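Local coordinates for dihydropteroate synthase (Xanthomonas albilineans, PDB 6OFW), which probably catalyses the condensation of para-aminobenzoate with 6-hydroxymethyl-7,8-dihydropterin diphosphate to give 7,8-dihydropteroate, a precursor of folate, at residues 117-122 / 137-142; 222-227 / 262-267. All coordinates share one frame; numbering follows the deposited sequence.

Both contacts border the binding site of the pteroate-like ligand 22D in a TIM-barrel enzyme. Contact 1 pairs two neighbouring parallel strands and offers Asn-120 to the N1/N2 edge of the pterin. Contact 2 ties segment 222-227, the loop leading into helix 227-233, to the end of strand 259-262; this segment reaches the other side of the pterin through Lys-226 and the benzoate through Arg-227. The centres of contact 1 and contact 2 lie about 21 Å apart, on opposite sides of the chain's centre. The nearest atoms of contact 1 and contact 2 are about 8 Å apart without touching, and 22D is bound by both. A sulfate, probably from the crystallisation liquor, meets His-263 of contact 2.

Contact 1. Residues 117-122 / 137-142; sequences GMINDV and LRVPVV. With 22D (4-{[(2-amino-4-oxo-3,4-dihydropteridin-6-yl)methyl]amino}benzoic acid), chain E.
Ile-119 O takes the shortest backbone bond between the strands, from Val-142 N at 2.8 Å, and the CA of Val-141 adds a C-H...O contact to the same oxygen. The two strands are parallel neighbours in the TIM barrel, the ends of a beta-alpha-beta unit whose crossover is helix 130-137. Ile-119 N bonds back to Pro-140 O at 3.0 Å, and Asp-121 N reaches Val-142 O in its carbonyl plane, on a lone pair, at 3.1 Å. On the helix side, Ile-119 lays CG1 beside its backbone N (chi1 -65°) and sends CD1 against Val-139 CG2, 3.6 Å off, and Leu-137 CD1; both side chains cross it at about a right angle. On the other face, Met-118 bends at chi3 to bring CE near Pro-140 CB. Asn-120 and Val-142 run side by side there, pointing the same way, with Val-142 CB 3.4 Å from Asn-120 OD1. The strand end presents the Asn-120 amide to the pterin pocket, and Asp-61 takes a further bond from ND2. Asn-120 ND2 donates to 22D N1 at 2.9 Å, while 22D N2 donates to Asn-120 OD1 at 2.7 Å, nearly straight at 174°.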
loop_
_atom_site.group_PDB
_atom_site.type_symbol
_atom_site.label_atom_id
_atom_site.label_comp_id
_atom_site.label_asym_id
_atom_site.label_seq_id
_atom_site.Cartn_x
_atom_site.Cartn_y
_atom_site.Cartn_z
ATOM N N GLY B 117 19.781 3.577 21.432
ATOM C CA GLY B 117 19.691 5.021 21.265
ATOM C C GLY B 117 18.323 5.623 21.456
ATOM O O GLY B 117 18.174 6.844 21.365
ATOM N N MET B 118 17.308 4.802 21.747
ATOM C CA MET B 118 15.944 5.292 21.928
ATOM C C MET B 118 15.203 4.320 22.819
ATOM O O MET B 118 15.492 3.119 22.796
ATOM C CB MET B 118 15.255 5.381 20.532
ATOM C CG MET B 118 13.747 5.686 20.559
ATOM S SD MET B 118 12.964 5.720 18.913
ATOM C CE MET B 118 13.829 7.042 18.186
ATOM N N ILE B 119 14.225 4.822 23.565
ATOM C CA ILE B 119 13.371 3.988 24.413
ATOM C C ILE B 119 11.962 4.037 23.850
ATOM O O ILE B 119 11.379 5.119 23.679
ATOM C CB ILE B 119 13.411 4.399 25.917
ATOM C CG1 ILE B 119 14.828 4.172 26.504
ATOM C CG2 ILE B 119 12.361 3.608 26.732
ATOM C CD1 ILE B 119 15.174 5.062 27.616
ATOM N N ASN B 120 11.416 2.860 23.546
ATOM C CA ASN B 120 10.067 2.760 23.033
ATOM C C ASN B 120 9.223 2.214 24.174
ATOM O O ASN B 120 9.292 1.024 24.476
ATOM C CB ASN B 120 10.042 1.881 21.760
ATOM C CG ASN B 120 8.659 1.641 21.254
ATOM O OD1 ASN B 120 7.777 2.437 21.488
ATOM N ND2 ASN B 120 8.447 0.512 20.616
ATOM N N ASP B 121 8.468 3.082 24.845
ATOM C CA ASP B 121 7.733 2.659 26.034
ATOM C C ASP B 121 6.210 2.562 25.884
ATOM O O ASP B 121 5.504 3.574 25.901
ATOM C CB ASP B 121 8.105 3.570 27.230
ATOM C CG ASP B 121 7.618 3.090 28.592
ATOM O OD1 ASP B 121 6.948 2.024 28.657
ATOM O OD2 ASP B 121 7.900 3.771 29.588
ATOM N N VAL B 122 5.695 1.318 25.883
ATOM C CA VAL B 122 4.239 1.063 25.827
ATOM C C VAL B 122 3.486 1.684 27.020
ATOM O O VAL B 122 2.290 1.925 26.924
ATOM C CB VAL B 122 3.858 -0.441 25.666
ATOM C CG1 VAL B 122 4.344 -1.000 24.331
ATOM C CG2 VAL B 122 4.348 -1.296 26.849
ATOM N N LEU B 137 19.265 9.620 30.837
ATOM C CA LEU B 137 19.829 8.987 29.644
ATOM C C LEU B 137 19.982 9.887 28.434
ATOM O O LEU B 137 20.827 9.584 27.596
ATOM C CB LEU B 137 19.037 7.722 29.269
ATOM C CG LEU B 137 19.112 6.559 30.291
ATOM C CD1 LEU B 137 18.004 5.535 30.056
ATOM C CD2 LEU B 137 20.481 5.899 30.342
ATOM N N ARG B 138 19.190 10.966 28.325
ATOM C CA ARG B 138 19.222 11.918 27.207
ATOM C C ARG B 138 19.154 11.221 25.808
ATOM O O ARG B 138 19.968 11.496 24.913
ATOM C CB ARG B 138 20.422 12.885 27.324
ATOM N N VAL B 139 18.197 10.286 25.669
ATOM C CA VAL B 139 17.887 9.534 24.439
ATOM C C VAL B 139 16.425 9.864 24.098
ATOM O O VAL B 139 15.658 10.145 25.031
ATOM C CB VAL B 139 18.063 7.980 24.573
ATOM C CG1 VAL B 139 19.528 7.564 24.703
ATOM C CG2 VAL B 139 17.215 7.400 25.705
ATOM N N PRO B 140 15.972 9.769 22.814
ATOM C CA PRO B 140 14.542 9.996 22.538
ATOM C C PRO B 140 13.688 8.911 23.199
ATOM O O PRO B 140 14.167 7.804 23.456
ATOM C CB PRO B 140 14.438 9.903 21.008
ATOM C CG PRO B 140 15.839 10.007 20.503
ATOM C CD PRO B 140 16.710 9.449 21.575
ATOM N N VAL B 141 12.429 9.222 23.450
ATOM C CA VAL B 141 11.487 8.291 24.085
ATOM C C VAL B 141 10.131 8.372 23.409
ATOM O O VAL B 141 9.607 9.473 23.201
ATOM C CB VAL B 141 11.363 8.493 25.622
ATOM C CG1 VAL B 141 10.966 9.925 25.991
ATOM C CG2 VAL B 141 10.396 7.477 26.253
ATOM N N VAL B 142 9.533 7.186 23.134
ATOM C CA VAL B 142 8.193 7.062 22.585
ATOM C C VAL B 142 7.216 6.917 23.734
ATOM O O VAL B 142 7.330 5.971 24.512
ATOM C CB VAL B 142 8.038 5.854 21.613
ATOM C CG1 VAL B 142 6.607 5.765 21.077
ATOM C CG2 VAL B 142 9.052 5.915 20.482
HETATM C C7 22D E . 4.728 -3.639 20.637
HETATM N N8 22D E . 5.394 -2.351 20.743
HETATM C C8A 22D E . 4.881 -1.237 20.181
HETATM N N1 22D E . 5.580 -0.073 20.302
HETATM C C2 22D E . 4.984 1.030 19.847
HETATM N N2 22D E . 5.556 2.214 20.052
HETATM N N3 22D E . 3.788 1.030 19.183
HETATM C C4 22D E . 3.037 -0.092 18.906
HETATM O O4 22D E . 2.000 0.008 18.265
HETATM C C4A 22D E . 3.618 -1.315 19.444
HETATM N N5 22D E . 2.982 -2.525 19.248
HETATM C C6 22D E . 3.474 -3.570 19.795
HETATM C C9 22D E . 2.777 -4.900 19.689
HETATM N N10 22D E . 1.403 -4.672 20.091
HETATM C CBX 22D E . 0.318 -5.396 19.657
HETATM C CAR 22D E . -0.965 -5.007 20.041
HETATM C CAT 22D E . -2.074 -5.586 19.453
HETATM C CAQ 22D E . 0.471 -6.447 18.756
HETATM C CAS 22D E . -0.640 -7.040 18.185
HETATM C CBY 22D E . -1.925 -6.593 18.497
HETATM C CBV 22D E . -3.080 -7.058 17.698
HETATM O OAJ 22D E . -4.188 -6.397 17.886
HETATM O OXT 22D E . -2.978 -8.001 16.934
#

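Contact 2. Residues 222-227 / 262-267; sequences GLSRKR and VHDVAA. With 22D (4-{[(2-amino-4-oxo-3,4-dihydropteridin-6-yl)methyl]amino}benzoic acid), chain E; SO4 (sulfate ion), chain F.
Ser-224 carries OG anti to its backbone N (chi1 -166°), and His-263 has CG beside its backbone N, anti to the carbonyl carbon (chi1 -66°); Ser-224 OG thus meets the ring edge at His-263 ND1, 2.7 Å away. The same hydroxyl oxygen accepts the backbone N-H of His-263 at 3.0 Å and is hydrogen-bonded to a water, so three groups grip it. The water also donates to Asp-264 OD2 at 2.6 Å, linking the serine to the carboxylate. Arg-225, extended from CG to NE, crosses the His-263 side chain at an oblique angle, with CD 3.6 Å from His-263 ND1 and His-263 CB over one face of the guanidinium. It grips Asp-264 side-on in a salt bridge: NH2 meets OD1 at 2.8 Å, and NE reaches the syn lone pair of OD2 at 3.1 Å. Guanidinium and carboxylate planes stand 32° apart. In the TIM barrel these residues join the loop that follows strand 220-221 to the turn between strand 259-262 and helix 265-279; Leu-223 to Lys-226 form a type II beta turn, and Arg-225 N is held further by Ser-245 of helix 242-254. Lys-226, the last residue of the turn, is at the N-cap position of helix 227-233. Its chain extends along the benzoate ring of 22D to the pterin, where NZ donates to O4 at 2.8 Å and, over a longer distance, to N5. With Gly-222 O and Phe-193 O, four acceptors surround NZ, so at least one N-H must be shared. Arg-227 N donates to the ligand carboxylate at OXT. At the far edge of the imidazole, His-263 NE2 donates in the ring plane to O3 of a sulfate, probably from the crystallisation liquor, at 2.8 Å; Asn-27 and Arg-261 bind the same ion.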
loop_
_atom_site.group_PDB
_atom_site.type_symbol
_atom_site.label_atom_id
_atom_site.label_comp_id
_atom_site.label_asym_id
_atom_site.label_seq_id
_atom_site.Cartn_x
_atom_site.Cartn_y
_atom_site.Cartn_z
ATOM N N GLY B 222 1.992 2.077 14.611
ATOM C CA GLY B 222 2.297 0.653 14.462
ATOM C C GLY B 222 1.023 -0.151 14.275
ATOM O O GLY B 222 0.365 -0.366 15.225
ATOM N N LEU B 223 0.708 -0.550 13.052
ATOM C CA LEU B 223 -0.495 -1.350 12.754
ATOM C C LEU B 223 -0.045 -2.649 12.096
ATOM O O LEU B 223 -0.885 -3.346 11.619
ATOM C CB LEU B 223 -1.414 -0.586 11.810
ATOM C CG LEU B 223 -2.031 0.694 12.356
ATOM C CD1 LEU B 223 -1.515 1.899 11.612
ATOM C CD2 LEU B 223 -3.538 0.664 12.288
ATOM N N SER B 224 1.248 -2.935 12.180
ATOM C CA SER B 224 1.850 -4.074 11.486
ATOM C C SER B 224 1.225 -5.426 11.843
ATOM O O SER B 224 1.380 -5.832 12.944
ATOM C CB SER B 224 3.324 -4.089 11.651
ATOM O OG SER B 224 3.859 -4.974 10.743
ATOM N N ARG B 225 0.559 -6.029 10.871
ATOM C CA ARG B 225 -0.051 -7.371 10.892
ATOM C C ARG B 225 -0.990 -7.562 12.079
ATOM O O ARG B 225 -1.194 -8.690 12.531
ATOM C CB ARG B 225 1.042 -8.450 10.935
ATOM C CG ARG B 225 2.056 -8.380 9.794
ATOM C CD ARG B 225 3.051 -9.486 9.995
ATOM N NE ARG B 225 3.992 -9.558 8.882
ATOM C CZ ARG B 225 4.886 -10.520 8.751
ATOM N NH1 ARG B 225 4.964 -11.491 9.655
ATOM N NH2 ARG B 225 5.708 -10.527 7.715
ATOM N N LYS B 226 -1.528 -6.465 12.592
ATOM C CA LYS B 226 -2.358 -6.472 13.777
ATOM C C LYS B 226 -3.752 -7.028 13.495
ATOM O O LYS B 226 -4.205 -7.051 12.349
ATOM C CB LYS B 226 -2.369 -5.067 14.426
ATOM C CG LYS B 226 -1.062 -4.808 15.206
ATOM C CD LYS B 226 -1.068 -3.528 16.018
ATOM C CE LYS B 226 0.230 -3.412 16.776
ATOM N NZ LYS B 226 0.358 -2.123 17.506
ATOM N N ARG B 227 -4.405 -7.543 14.547
ATOM C CA ARG B 227 -5.729 -8.150 14.425
ATOM C C ARG B 227 -6.746 -7.230 13.730
ATOM O O ARG B 227 -7.515 -7.723 12.931
ATOM C CB ARG B 227 -6.210 -8.628 15.796
ATOM C CG ARG B 227 -7.578 -9.317 15.791
ATOM C CD ARG B 227 -8.119 -9.501 17.198
ATOM N NE ARG B 227 -7.533 -10.670 17.858
ATOM C CZ ARG B 227 -6.555 -10.621 18.758
ATOM N NH1 ARG B 227 -6.041 -9.453 19.131
ATOM N NH2 ARG B 227 -6.089 -11.738 19.301
ATOM N N VAL B 262 7.020 -1.458 11.689
ATOM C CA VAL B 262 6.587 -2.524 10.774
ATOM C C VAL B 262 7.442 -3.799 10.794
ATOM O O VAL B 262 8.626 -3.752 11.087
ATOM C CB VAL B 262 6.473 -1.966 9.308
ATOM C CG1 VAL B 262 5.768 -0.598 9.267
ATOM C CG2 VAL B 262 7.834 -1.858 8.628
ATOM N N HIS B 263 6.826 -4.935 10.419
ATOM C CA HIS B 263 7.538 -6.203 10.221
ATOM C C HIS B 263 8.066 -6.209 8.774
ATOM O O HIS B 263 9.184 -6.662 8.519
ATOM C CB HIS B 263 6.580 -7.398 10.371
ATOM C CG HIS B 263 6.031 -7.566 11.748
ATOM N ND1 HIS B 263 4.776 -7.111 12.079
ATOM C CD2 HIS B 263 6.587 -8.151 12.836
ATOM C CE1 HIS B 263 4.608 -7.417 13.353
ATOM N NE2 HIS B 263 5.669 -8.054 13.842
ATOM N N ASP B 264 7.248 -5.685 7.833
ATOM C CA ASP B 264 7.494 -5.732 6.394
ATOM C C ASP B 264 8.167 -4.476 5.901
ATOM O O ASP B 264 7.562 -3.585 5.294
ATOM C CB ASP B 264 6.199 -6.070 5.647
ATOM C CG ASP B 264 5.557 -7.299 6.252
ATOM O OD1 ASP B 264 6.010 -8.431 5.934
ATOM O OD2 ASP B 264 4.644 -7.139 7.081
ATOM N N VAL B 265 9.460 -4.431 6.183
ATOM C CA VAL B 265 10.274 -3.255 5.909
ATOM C C VAL B 265 10.392 -2.950 4.416
ATOM O O VAL B 265 10.071 -1.826 4.040
ATOM C CB VAL B 265 11.658 -3.321 6.606
ATOM C CG1 VAL B 265 12.545 -2.151 6.169
ATOM C CG2 VAL B 265 11.493 -3.325 8.133
ATOM N N ALA B 266 10.876 -3.892 3.588
ATOM C CA ALA B 266 11.089 -3.613 2.127
ATOM C C ALA B 266 9.810 -3.171 1.448
ATOM O O ALA B 266 9.818 -2.194 0.686
ATOM C CB ALA B 266 11.659 -4.838 1.416
ATOM N N ALA B 267 8.669 -3.821 1.817
ATOM C CA ALA B 267 7.387 -3.484 1.235
ATOM C C ALA B 267 6.933 -2.093 1.638
ATOM O O ALA B 267 6.440 -1.359 0.785
ATOM C CB ALA B 267 6.340 -4.514 1.623
HETATM C C7 22D E . 4.728 -3.639 20.637
HETATM N N8 22D E . 5.394 -2.351 20.743
HETATM C C8A 22D E . 4.881 -1.237 20.181
HETATM N N1 22D E . 5.580 -0.073 20.302
HETATM C C2 22D E . 4.984 1.030 19.847
HETATM N N2 22D E . 5.556 2.214 20.052
HETATM N N3 22D E . 3.788 1.030 19.183
HETATM C C4 22D E . 3.037 -0.092 18.906
HETATM O O4 22D E . 2.000 0.008 18.265
HETATM C C4A 22D E . 3.618 -1.315 19.444
HETATM N N5 22D E . 2.982 -2.525 19.248
HETATM C C6 22D E . 3.474 -3.570 19.795
HETATM C C9 22D E . 2.777 -4.900 19.689
HETATM N N10 22D E . 1.403 -4.672 20.091
HETATM C CBX 22D E . 0.318 -5.396 19.657
HETATM C CAR 22D E . -0.965 -5.007 20.041
HETATM C CAT 22D E . -2.074 -5.586 19.453
HETATM C CAQ 22D E . 0.471 -6.447 18.756
HETATM C CAS 22D E . -0.640 -7.040 18.185
HETATM C CBY 22D E . -1.925 -6.593 18.497
HETATM C CBV 22D E . -3.080 -7.058 17.698
HETATM O OAJ 22D E . -4.188 -6.397 17.886
HETATM O OXT 22D E . -2.978 -8.001 16.934
HETATM S S SO4 F . 4.851 -7.220 17.511
HETATM O O1 SO4 F . 6.042 -6.745 18.246
HETATM O O2 SO4 F . 4.291 -6.110 16.812
HETATM O O3 SO4 F . 5.223 -8.279 16.598
HETATM O O4 SO4 F . 3.893 -7.730 18.477
HETATM O O HOH W 1 4.249 -4.748 8.031
#